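Local coordinates for 3-oxoacyl-[acyl-carrier-protein] reductase (Sinorhizobium meliloti, PDB 3U9L) that probably reduces 3-oxoacyl groups carried on acyl carrier protein with NADPH, as a member of the short-chain dehydrogenase/reductase family, at residues V189-F193 with H264-A268; G101-A105 with Q212-E216; S179-E184 with D294-R299; A13-R19 with N46-I50. One frame throughout, in Å; residues are numbered along the deposited sequence.

From the N terminus, interaction 4 closes first: the loop 13-15 and start of helix 16-27 meet helix 44-57, closing a loop of 26 residues that holds the rest of helix 16-27 and strand 31-36. The other three interlock. Interaction 2 joins the segment ahead of helix 108-136 to helix 209-217, and its span crosses those of interactions 1 and 3, since their segments alternate along the chain. Interaction 1, pairing the ends of strands 183-190 and 262-265, is nested inside the long loop that interaction 3 closes between the start of strand 183-190 and residues 294-299. Interactions 1 and 4 touch where P190 and F193 pack on F17; interactions 2 and 3 both reach the second subunit.

Interaction 1: residues V189-F193 with H264-A268; sequences VPGAF and HVDPA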
loop_
_atom_site.group_PDB
_atom_site.type_symbol
_atom_site.label_atom_id
_atom_site.label_comp_id
_atom_site.label_asym_id
_atom_site.label_seq_id
_atom_site.Cartn_x
_atom_site.Cartn_y
_atom_site.Cartn_z
ATOM N N VAL A 189 -4.227 15.187 -1.987
ATOM C CA VAL A 189 -4.652 14.147 -2.887
ATOM C C VAL A 189 -4.802 14.666 -4.356
ATOM O O VAL A 189 -5.868 15.057 -4.796
ATOM C CB VAL A 189 -5.910 13.425 -2.345
ATOM C CG1 VAL A 189 -6.237 12.235 -3.191
ATOM C CG2 VAL A 189 -5.651 12.971 -0.893
ATOM N N PRO A 190 -3.693 14.678 -5.099
ATOM C CA PRO A 190 -3.679 15.156 -6.501
ATOM C C PRO A 190 -4.207 14.121 -7.446
ATOM O O PRO A 190 -3.882 12.939 -7.298
ATOM C CB PRO A 190 -2.186 15.380 -6.820
ATOM C CG PRO A 190 -1.436 15.031 -5.597
ATOM C CD PRO A 190 -2.350 14.296 -4.629
ATOM N N GLY A 191 -5.028 14.565 -8.397
ATOM C CA GLY A 191 -5.518 13.685 -9.450
ATOM C C GLY A 191 -4.518 13.700 -10.593
ATOM O O GLY A 191 -3.335 14.039 -10.409
ATOM N N ALA A 192 -5.015 13.353 -11.770
ATOM C CA ALA A 192 -4.217 13.273 -12.994
ATOM C C ALA A 192 -4.038 14.628 -13.601
ATOM O O ALA A 192 -5.018 15.361 -13.811
ATOM C CB ALA A 192 -4.917 12.374 -14.016
ATOM N N PHE A 193 -2.796 14.967 -13.916
ATOM C CA PHE A 193 -2.565 16.224 -14.629
ATOM C C PHE A 193 -1.916 15.977 -16.019
ATOM O O PHE A 193 -2.140 16.756 -16.941
ATOM C CB PHE A 193 -1.725 17.177 -13.791
ATOM C CG PHE A 193 -2.472 17.798 -12.649
ATOM C CD1 PHE A 193 -3.039 19.051 -12.792
ATOM C CD2 PHE A 193 -2.623 17.124 -11.434
ATOM C CE1 PHE A 193 -3.727 19.644 -11.767
ATOM C CE2 PHE A 193 -3.339 17.708 -10.379
ATOM C CZ PHE A 193 -3.885 18.963 -10.539
ATOM N N HIS A 264 -8.296 17.651 -1.812
ATOM C CA HIS A 264 -8.432 16.986 -3.108
ATOM C C HIS A 264 -8.197 18.015 -4.216
ATOM O O HIS A 264 -8.839 19.063 -4.238
ATOM C CB HIS A 264 -9.796 16.272 -3.205
ATOM C CG HIS A 264 -9.966 15.213 -2.153
ATOM N ND1 HIS A 264 -9.412 13.954 -2.269
ATOM C CD2 HIS A 264 -10.559 15.243 -0.931
ATOM C CE1 HIS A 264 -9.661 13.261 -1.165
ATOM N NE2 HIS A 264 -10.341 14.016 -0.331
ATOM N N VAL A 265 -7.257 17.733 -5.109
ATOM C CA VAL A 265 -7.013 18.594 -6.266
ATOM C C VAL A 265 -7.004 17.741 -7.524
ATOM O O VAL A 265 -5.960 17.259 -7.943
ATOM C CB VAL A 265 -5.677 19.306 -6.133
ATOM C CG1 VAL A 265 -5.458 20.317 -7.297
ATOM C CG2 VAL A 265 -5.563 20.043 -4.753
ATOM N N ASP A 266 -8.177 17.501 -8.089
ATOM C CA ASP A 266 -8.332 16.447 -9.103
ATOM C C ASP A 266 -9.289 16.924 -10.220
ATOM O O ASP A 266 -10.475 16.643 -10.194
ATOM C CB ASP A 266 -8.826 15.117 -8.480
ATOM C CG ASP A 266 -9.199 14.055 -9.554
ATOM O OD1 ASP A 266 -8.716 14.143 -10.736
ATOM O OD2 ASP A 266 -9.976 13.133 -9.231
ATOM N N PRO A 267 -8.766 17.691 -11.170
ATOM C CA PRO A 267 -9.578 18.154 -12.317
ATOM C C PRO A 267 -10.270 17.037 -13.132
ATOM O O PRO A 267 -11.357 17.263 -13.689
ATOM C CB PRO A 267 -8.558 18.832 -13.238
ATOM C CG PRO A 267 -7.318 19.067 -12.407
ATOM C CD PRO A 267 -7.344 18.073 -11.259
ATOM N N ALA A 268 -9.661 15.867 -13.246
ATOM C CA ALA A 268 -10.303 14.784 -13.957
ATOM C C ALA A 268 -11.456 14.187 -13.150
ATOM O O ALA A 268 -12.191 13.385 -13.697
ATOM C CB ALA A 268 -9.325 13.721 -14.288
HETATM O O HOH W 1 -8.500 13.714 -5.074
HETATM O O HOH W 2 -7.429 11.884 -11.740
HETATM O O HOH W 3 -7.312 15.191 -12.446
#
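H264 starts the pairing by lying side by side with V189, both side chains on the same face of the sheet, with ND1 of H264 3.5 Å from CB of V189. Water 1, in the plane of the imidazole at its edge, links ND1 to the backbone O of V189. V265 carries the backbone pairing: its N donates to O of V189 at 3.0 Å, nearly straight at 170°, and its O accepts from N of G191 at 2.9 Å. This is the parallel ladder between the last two strands of the Rossmann-fold sheet, 183-190 and 262-265, caught where both run out at their C-terminal ends. On the other face, CG1 of V265, anti to its own backbone N (chi1 -175°), meets the edge of the F193 ring in its plane, CZ being 3.8 Å away. D266 comes next, its OD1 3.5 Å from CA of G191; water 2 bridges OD1 to N of A192, while OD2 accepts from N of D270. P267 crosses F193 at about a right angle and brings CD to 3.6 Å from CZ of the ring. At A268, water 3 lies between the backbone N and O of A192, though its crowded surroundings make its bonds doubtful.

Interaction 2: residues G101-A105 with Q212-E216; sequences GPAEA and QAEYE
Y215 and E104 make the one direct hydrogen bond between 101-105 and 212-216: OH of Y215 donates to OE1 of E104 at 2.6 Å. The carboxylate is met on its anti side, 22° out of its plane, and stands almost perpendicular to the ring, the two planes 81° apart. With CG anti to the backbone N (chi1 -159°) and an extended chain beyond it, E104 carries its carboxylate out to the edge of the ring near the hydroxyl. Water 4 adds a second tie, donating to OH of Y215 and accepting from the backbone N of E104. The same carboxylate is shared: OE2 forms a salt bridge with R211, and OE1 one with R134 of the second subunit. This concentration of positive partners would be expected to favour the charged form of E104.

Most of the apolar packing comes from the proline. CB of P102 sits over one face of the Y215 ring in a CH-pi contact, 3.9 Å from the centroid and only 17° off the ring normal. At the start of the helical segment, CD of P102 makes a plain contact with NE2 of Q212 at 3.7 Å, and CB of A105 is 3.9 Å from CB of Q212. W181 of the second subunit meets the Y215 ring edge-to-face.

The contact thus fastens helix 209-217, in the region that follows strand 183-190 and commonly forms the substrate-binding lid in short-chain dehydrogenases, to the loop before helix 108-136, at a spot buried with help from the second subunit.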
loop_
_atom_site.group_PDB
_atom_site.type_symbol
_atom_site.label_atom_id
_atom_site.label_comp_id
_atom_site.label_asym_id
_atom_site.label_seq_id
_atom_site.Cartn_x
_atom_site.Cartn_y
_atom_site.Cartn_z
ATOM N N GLY A 101 3.281 -0.530 -17.160
ATOM C CA GLY A 101 3.459 -1.850 -17.749
ATOM C C GLY A 101 2.624 -2.884 -17.010
ATOM O O GLY A 101 2.123 -2.617 -15.884
ATOM N N PRO A 102 2.518 -4.082 -17.610
ATOM C CA PRO A 102 1.779 -5.197 -17.041
ATOM C C PRO A 102 2.471 -5.583 -15.753
ATOM O O PRO A 102 3.709 -5.727 -15.716
ATOM C CB PRO A 102 1.991 -6.353 -18.040
ATOM C CG PRO A 102 2.765 -5.775 -19.221
ATOM C CD PRO A 102 3.132 -4.377 -18.939
ATOM N N ALA A 103 1.690 -5.805 -14.708
ATOM C CA ALA A 103 2.278 -6.012 -13.369
ATOM C C ALA A 103 3.154 -7.249 -13.350
ATOM O O ALA A 103 4.186 -7.282 -12.676
ATOM C CB ALA A 103 1.154 -6.178 -12.346
ATOM N N GLU A 104 2.713 -8.295 -14.035
ATOM C CA GLU A 104 3.449 -9.567 -14.084
ATOM C C GLU A 104 4.848 -9.415 -14.631
ATOM O O GLU A 104 5.710 -10.209 -14.289
ATOM C CB GLU A 104 2.702 -10.598 -14.932
ATOM C CG GLU A 104 3.125 -12.087 -14.630
ATOM C CD GLU A 104 2.548 -13.104 -15.639
ATOM O OE1 GLU A 104 1.386 -12.908 -16.085
ATOM O OE2 GLU A 104 3.226 -14.129 -15.936
ATOM N N ALA A 105 5.087 -8.389 -15.472
ATOM C CA ALA A 105 6.377 -8.203 -16.154
ATOM C C ALA A 105 7.380 -7.420 -15.321
ATOM O O ALA A 105 8.576 -7.339 -15.652
ATOM C CB ALA A 105 6.177 -7.523 -17.572
ATOM N N GLN A 212 6.709 -9.044 -20.895
ATOM C CA GLN A 212 5.950 -7.949 -21.454
ATOM C C GLN A 212 5.596 -8.244 -22.922
ATOM O O GLN A 212 4.438 -8.040 -23.357
ATOM C CB GLN A 212 6.772 -6.667 -21.358
ATOM C CG GLN A 212 6.088 -5.469 -21.987
ATOM C CD GLN A 212 6.658 -4.148 -21.483
ATOM O OE1 GLN A 212 7.859 -4.006 -21.300
ATOM N NE2 GLN A 212 5.776 -3.191 -21.213
ATOM N N ALA A 213 6.565 -8.790 -23.673
ATOM C CA ALA A 213 6.271 -9.129 -25.082
ATOM C C ALA A 213 5.160 -10.175 -25.186
ATOM O O ALA A 213 4.332 -10.093 -26.099
ATOM C CB ALA A 213 7.524 -9.535 -25.853
ATOM N N GLU A 214 5.088 -11.127 -24.251
ATOM C CA GLU A 214 3.940 -12.044 -24.217
ATOM C C GLU A 214 2.641 -11.325 -24.046
ATOM O O GLU A 214 1.626 -11.742 -24.614
ATOM C CB GLU A 214 4.004 -13.060 -23.060
ATOM C CG GLU A 214 4.843 -14.247 -23.311
ATOM C CD GLU A 214 5.093 -15.055 -22.017
ATOM O OE1 GLU A 214 4.112 -15.449 -21.321
ATOM O OE2 GLU A 214 6.291 -15.338 -21.741
ATOM N N TYR A 215 2.619 -10.290 -23.206
ATOM C CA TYR A 215 1.377 -9.537 -22.991
ATOM C C TYR A 215 0.959 -8.811 -24.291
ATOM O O TYR A 215 -0.215 -8.775 -24.651
ATOM C CB TYR A 215 1.523 -8.554 -21.801
ATOM C CG TYR A 215 1.106 -9.164 -20.466
ATOM C CD1 TYR A 215 1.877 -10.131 -19.868
ATOM C CD2 TYR A 215 -0.100 -8.808 -19.866
ATOM C CE1 TYR A 215 1.476 -10.746 -18.638
ATOM C CE2 TYR A 215 -0.529 -9.390 -18.670
ATOM C CZ TYR A 215 0.261 -10.354 -18.056
ATOM O OH TYR A 215 -0.138 -10.895 -16.858
ATOM N N GLU A 216 1.943 -8.273 -24.998
ATOM C CA GLU A 216 1.712 -7.525 -26.222
ATOM C C GLU A 216 1.253 -8.393 -27.409
ATOM O O GLU A 216 0.562 -7.929 -28.283
ATOM C CB GLU A 216 2.973 -6.716 -26.540
ATOM C CG GLU A 216 3.101 -5.551 -25.561
ATOM C CD GLU A 216 4.466 -4.800 -25.588
ATOM O OE1 GLU A 216 5.437 -5.325 -26.235
ATOM O OE2 GLU A 216 4.547 -3.672 -24.975
HETATM O O HOH W 4 0.079 -8.404 -15.278
#

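Interaction 3: residues S179-E184 with D294-R299; sequences SRWGIE and DLLKPR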
loop_
_atom_site.group_PDB
_atom_site.type_symbol
_atom_site.label_atom_id
_atom_site.label_comp_id
_atom_site.label_asym_id
_atom_site.label_seq_id
_atom_site.Cartn_x
_atom_site.Cartn_y
_atom_site.Cartn_z
ATOM N N SER A 179 -0.412 12.710 17.069
ATOM C CA SER A 179 -1.288 13.786 17.507
ATOM C C SER A 179 -1.046 14.195 19.019
ATOM O O SER A 179 -1.180 15.374 19.365
ATOM C CB SER A 179 -2.767 13.466 17.276
ATOM O OG SER A 179 -3.080 12.350 18.070
ATOM N N ARG A 180 -0.768 13.230 19.891
ATOM C CA ARG A 180 -0.584 13.598 21.320
ATOM C C ARG A 180 0.710 14.387 21.472
ATOM O O ARG A 180 0.910 15.087 22.476
ATOM C CB ARG A 180 -0.634 12.375 22.226
ATOM C CG ARG A 180 -2.066 11.819 22.394
ATOM C CD ARG A 180 -2.059 10.629 23.303
ATOM N NE ARG A 180 -3.407 10.096 23.378
ATOM C CZ ARG A 180 -3.737 8.937 23.946
ATOM N NH1 ARG A 180 -2.813 8.194 24.534
ATOM N NH2 ARG A 180 -5.000 8.511 23.889
ATOM N N TRP A 181 1.564 14.327 20.437
ATOM C CA TRP A 181 2.771 15.122 20.464
ATOM C C TRP A 181 2.544 16.518 19.938
ATOM O O TRP A 181 3.488 17.272 19.839
ATOM C CB TRP A 181 3.930 14.464 19.735
ATOM C CG TRP A 181 4.376 13.105 20.193
ATOM C CD1 TRP A 181 3.850 11.880 19.807
ATOM C CD2 TRP A 181 5.519 12.800 21.015
ATOM N NE1 TRP A 181 4.582 10.841 20.352
ATOM C CE2 TRP A 181 5.584 11.375 21.121
ATOM C CE3 TRP A 181 6.465 13.591 21.687
ATOM C CZ2 TRP A 181 6.579 10.737 21.836
ATOM C CZ3 TRP A 181 7.438 12.953 22.426
ATOM C CH2 TRP A 181 7.488 11.519 22.492
ATOM N N GLY A 182 1.305 16.887 19.643
ATOM C CA GLY A 182 1.017 18.178 19.072
ATOM C C GLY A 182 1.259 18.371 17.559
ATOM O O GLY A 182 1.143 19.503 17.051
ATOM N N ILE A 183 1.622 17.295 16.851
ATOM C CA ILE A 183 1.957 17.375 15.437
ATOM C C ILE A 183 0.727 17.142 14.530
ATOM O O ILE A 183 -0.007 16.170 14.683
ATOM C CB ILE A 183 3.132 16.470 15.083
ATOM C CG1 ILE A 183 4.391 17.004 15.796
ATOM C CG2 ILE A 183 3.389 16.401 13.558
ATOM C CD1 ILE A 183 5.482 15.899 15.858
ATOM N N GLU A 184 0.513 18.084 13.633
ATOM C CA GLU A 184 -0.642 18.098 12.763
ATOM C C GLU A 184 -0.301 17.378 11.453
ATOM O O GLU A 184 0.868 17.303 11.074
ATOM C CB GLU A 184 -1.015 19.544 12.462
ATOM C CG GLU A 184 -2.504 19.739 12.159
ATOM C CD GLU A 184 -2.957 21.219 12.269
ATOM O OE1 GLU A 184 -2.110 22.036 12.771
ATOM O OE2 GLU A 184 -4.150 21.521 11.869
ATOM N N ASP A 294 -9.460 11.325 20.768
ATOM C CA ASP A 294 -8.482 12.403 20.950
ATOM C C ASP A 294 -7.354 12.304 19.902
ATOM O O ASP A 294 -6.713 13.307 19.560
ATOM C CB ASP A 294 -7.910 12.402 22.386
ATOM C CG ASP A 294 -6.888 11.277 22.611
ATOM O OD1 ASP A 294 -5.649 11.553 22.712
ATOM O OD2 ASP A 294 -7.305 10.099 22.663
ATOM N N LEU A 295 -7.116 11.100 19.394
ATOM C CA LEU A 295 -6.109 10.882 18.352
ATOM C C LEU A 295 -6.465 11.583 17.024
ATOM O O LEU A 295 -5.614 11.694 16.143
ATOM C CB LEU A 295 -5.896 9.392 18.096
ATOM C CG LEU A 295 -5.413 8.686 19.361
ATOM C CD1 LEU A 295 -5.081 7.223 19.021
ATOM C CD2 LEU A 295 -4.235 9.436 20.002
ATOM N N LEU A 296 -7.709 12.067 16.922
ATOM C CA LEU A 296 -8.207 12.687 15.697
ATOM C C LEU A 296 -7.825 14.138 15.705
ATOM O O LEU A 296 -7.988 14.836 14.703
ATOM C CB LEU A 296 -9.735 12.577 15.573
ATOM C CG LEU A 296 -10.152 11.118 15.269
ATOM C CD1 LEU A 296 -11.654 10.914 15.514
ATOM C CD2 LEU A 296 -9.761 10.718 13.794
ATOM N N LYS A 297 -7.320 14.605 16.840
ATOM C CA LYS A 297 -7.082 16.031 16.973
ATOM C C LYS A 297 -5.800 16.345 17.732
ATOM O O LYS A 297 -5.746 16.184 18.919
ATOM C CB LYS A 297 -8.293 16.696 17.654
ATOM C CG LYS A 297 -8.197 18.213 17.662
ATOM C CD LYS A 297 -8.629 18.858 19.011
ATOM C CE LYS A 297 -10.157 18.712 19.238
ATOM N NZ LYS A 297 -10.752 19.724 20.205
ATOM N N PRO A 298 -4.761 16.787 17.033
ATOM C CA PRO A 298 -3.463 17.135 17.628
ATOM C C PRO A 298 -3.603 17.978 18.898
ATOM O O PRO A 298 -4.392 18.910 18.935
ATOM C CB PRO A 298 -2.786 17.945 16.528
ATOM C CG PRO A 298 -3.367 17.268 15.266
ATOM C CD PRO A 298 -4.817 17.074 15.589
ATOM N N ARG A 299 -2.893 17.655 19.872
ATOM C CA ARG A 299 -2.948 18.246 21.176
ATOM C C ARG A 299 -2.620 19.723 21.208
ATOM O O ARG A 299 -1.603 20.141 20.698
ATOM C CB ARG A 299 -1.986 17.512 22.074
ATOM C CG ARG A 299 -2.059 17.962 23.484
ATOM C CD ARG A 299 -1.355 17.011 24.411
ATOM N NE ARG A 299 -1.992 15.714 24.530
ATOM C CZ ARG A 299 -1.543 14.778 25.334
ATOM N NH1 ARG A 299 -0.504 15.014 26.086
ATOM N NH2 ARG A 299 -2.147 13.605 25.428
HETATM O O HOH W 5 -4.242 14.206 20.555
HETATM O O HOH W 6 -0.047 21.520 18.350
#
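S179 meets 294-299 with both its backbone and its side chain: its O takes the N-H of R299 at 2.9 Å, nearly straight at 172°. The same oxygen accepts from N of G182, closing the type I turn, and the two donors arrive from opposite faces of its carbonyl plane. CA of P298 adds a CH...O contact to it. The side-chain OG bonds back to O of R176, and CB lies 3.5 Å from O of L295.

R180 forms the salt bridge. An extended chain from CG to NE presents the guanidinium side-on to D294, with NE to OD1 at 2.8 Å and NH2 to OD2 at 3.1 Å. Both carboxylate oxygens are approached on the syn side, and the two planar groups are nearly coplanar, 23° apart. CD2 of L295 packs 3.5 Å from NE, while the R299 guanidinium lays one face over O of R180.

CA of G182 is 3.7 Å from O of R299, and water 6 is close to the carbonyl oxygens of both residues. Farther on, CG of P298 lies 3.6 Å from O of I183 and also touches E184, whose carboxylate is held by R259.

The C-terminal segment, arriving after helix 272-289, therefore packs across the turn that joins helix 158-179 to strand 183-190, beside strand 139-144; P219 of the second subunit packs on R299.

Interaction 4: residues A13-R19 with N46-I50; sequences ASSGFGR and NVEAI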
loop_
_atom_site.group_PDB
_atom_site.type_symbol
_atom_site.label_atom_id
_atom_site.label_comp_id
_atom_site.label_asym_id
_atom_site.label_seq_id
_atom_site.Cartn_x
_atom_site.Cartn_y
_atom_site.Cartn_z
ATOM N N ALA A 13 12.031 17.904 -4.613
ATOM C CA ALA A 13 11.580 19.195 -5.131
ATOM C C ALA A 13 12.256 19.678 -6.423
ATOM O O ALA A 13 12.173 20.864 -6.723
ATOM C CB ALA A 13 11.724 20.233 -4.109
ATOM N N SER A 14 12.905 18.787 -7.174
ATOM C CA SER A 14 13.631 19.221 -8.374
ATOM C C SER A 14 12.733 19.769 -9.466
ATOM O O SER A 14 13.139 20.632 -10.218
ATOM C CB SER A 14 14.505 18.106 -8.950
ATOM O OG SER A 14 13.745 16.954 -9.194
ATOM N N SER A 15 11.509 19.270 -9.545
ATOM C CA SER A 15 10.546 19.721 -10.530
ATOM C C SER A 15 9.143 19.323 -10.051
ATOM O O SER A 15 8.968 18.887 -8.892
ATOM C CB SER A 15 10.823 19.016 -11.861
ATOM O OG SER A 15 10.874 17.608 -11.635
ATOM N N GLY A 16 8.153 19.450 -10.932
ATOM C CA GLY A 16 6.831 18.878 -10.666
ATOM C C GLY A 16 6.091 19.625 -9.577
ATOM O O GLY A 16 6.265 20.853 -9.445
ATOM N N PHE A 17 5.287 18.920 -8.779
ATOM C CA PHE A 17 4.574 19.599 -7.693
ATOM C C PHE A 17 5.574 20.088 -6.708
ATOM O O PHE A 17 5.371 21.102 -6.083
ATOM C CB PHE A 17 3.702 18.640 -6.894
ATOM C CG PHE A 17 2.605 18.036 -7.668
ATOM C CD1 PHE A 17 1.766 18.817 -8.431
ATOM C CD2 PHE A 17 2.396 16.663 -7.630
ATOM C CE1 PHE A 17 0.732 18.213 -9.170
ATOM C CE2 PHE A 17 1.384 16.088 -8.331
ATOM C CZ PHE A 17 0.549 16.848 -9.089
ATOM N N GLY A 18 6.623 19.313 -6.519
ATOM C CA GLY A 18 7.611 19.642 -5.506
ATOM C C GLY A 18 8.167 21.042 -5.712
ATOM O O GLY A 18 8.229 21.874 -4.805
ATOM N N ARG A 19 8.628 21.284 -6.923
ATOM C CA ARG A 19 9.232 22.561 -7.256
ATOM C C ARG A 19 8.269 23.736 -7.246
ATOM O O ARG A 19 8.587 24.764 -6.717
ATOM C CB ARG A 19 9.895 22.443 -8.608
ATOM C CG ARG A 19 10.431 23.744 -9.141
ATOM C CD ARG A 19 11.524 23.425 -10.119
ATOM N NE ARG A 19 11.547 24.387 -11.178
ATOM C CZ ARG A 19 12.148 24.171 -12.357
ATOM N NH1 ARG A 19 12.806 23.029 -12.628
ATOM N NH2 ARG A 19 12.064 25.102 -13.249
ATOM N N ASN A 46 18.322 21.905 -12.516
ATOM C CA ASN A 46 17.145 22.211 -11.736
ATOM C C ASN A 46 17.501 23.164 -10.624
ATOM O O ASN A 46 16.729 24.075 -10.315
ATOM C CB ASN A 46 16.540 20.918 -11.173
ATOM C CG ASN A 46 15.835 20.139 -12.237
ATOM O OD1 ASN A 46 15.146 20.733 -13.080
ATOM N ND2 ASN A 46 15.985 18.815 -12.220
ATOM N N VAL A 47 18.672 22.925 -10.031
ATOM C CA VAL A 47 19.237 23.797 -8.997
ATOM C C VAL A 47 19.327 25.198 -9.609
ATOM O O VAL A 47 18.851 26.155 -9.012
ATOM C CB VAL A 47 20.639 23.337 -8.493
ATOM C CG1 VAL A 47 21.263 24.403 -7.561
ATOM C CG2 VAL A 47 20.552 22.023 -7.730
ATOM N N GLU A 48 19.887 25.300 -10.825
ATOM C CA GLU A 48 20.062 26.617 -11.468
ATOM C C GLU A 48 18.733 27.283 -11.696
ATOM O O GLU A 48 18.590 28.467 -11.430
ATOM C CB GLU A 48 20.813 26.493 -12.802
ATOM C CG GLU A 48 22.155 25.851 -12.617
ATOM C CD GLU A 48 22.984 25.762 -13.902
ATOM O OE1 GLU A 48 22.493 26.167 -15.000
ATOM O OE2 GLU A 48 24.151 25.285 -13.783
ATOM N N ALA A 49 17.759 26.514 -12.186
ATOM C CA ALA A 49 16.419 27.036 -12.443
ATOM C C ALA A 49 15.772 27.597 -11.200
ATOM O O ALA A 49 15.240 28.706 -11.221
ATOM C CB ALA A 49 15.528 25.960 -13.085
ATOM N N ILE A 50 15.856 26.851 -10.098
ATOM C CA ILE A 50 15.246 27.239 -8.831
ATOM C C ILE A 50 15.994 28.423 -8.209
ATOM O O ILE A 50 15.394 29.349 -7.635
ATOM C CB ILE A 50 15.287 26.024 -7.794
ATOM C CG1 ILE A 50 14.319 24.915 -8.158
ATOM C CG2 ILE A 50 15.010 26.434 -6.372
ATOM C CD1 ILE A 50 14.817 23.588 -7.598
#
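R19 and I50 supply the apolar part of this contact: CD of the arginine lies 3.7 Å from CG1 of the isoleucine. Farther along the same side chain, A49 places its CB over one face of the guanidinium, 3.6 Å from NH2. The tip of I50, CD1, also comes within 3.9 Å of O of A13. R19 gets there with CG anti to its backbone N (chi1 174°) and a bend at chi3, which together carry the guanidinium across to helix 44-57.

The polar groups cluster more loosely. NH1 of R19 makes a weak but straight bond, 3.4 Å long, back to O of S14, which lies in the guanidinium plane at its edge; the side chain thus also lies over its own loop. OD1 of N46 also sits near that plane, 3.3 Å from NH1, but at a poor angle for a bond, and the amide is turned 60° from the guanidinium. The amide's CG packs 3.4 Å from O of S14, with ND2 against CB of the same serine, while ND2 itself donates to OD1 of N43. OG of S14 has a weak bond from R37.

Residues 13-18 fall in the glycine-rich TGASSGFG turn between the first strand and first helix of the Rossmann fold, which in short-chain dehydrogenases binds the dinucleotide cofactor, and R19 follows in that helix; here helix 44-57, next in the beta-alpha-beta order after strand 31-36, packs against its flank.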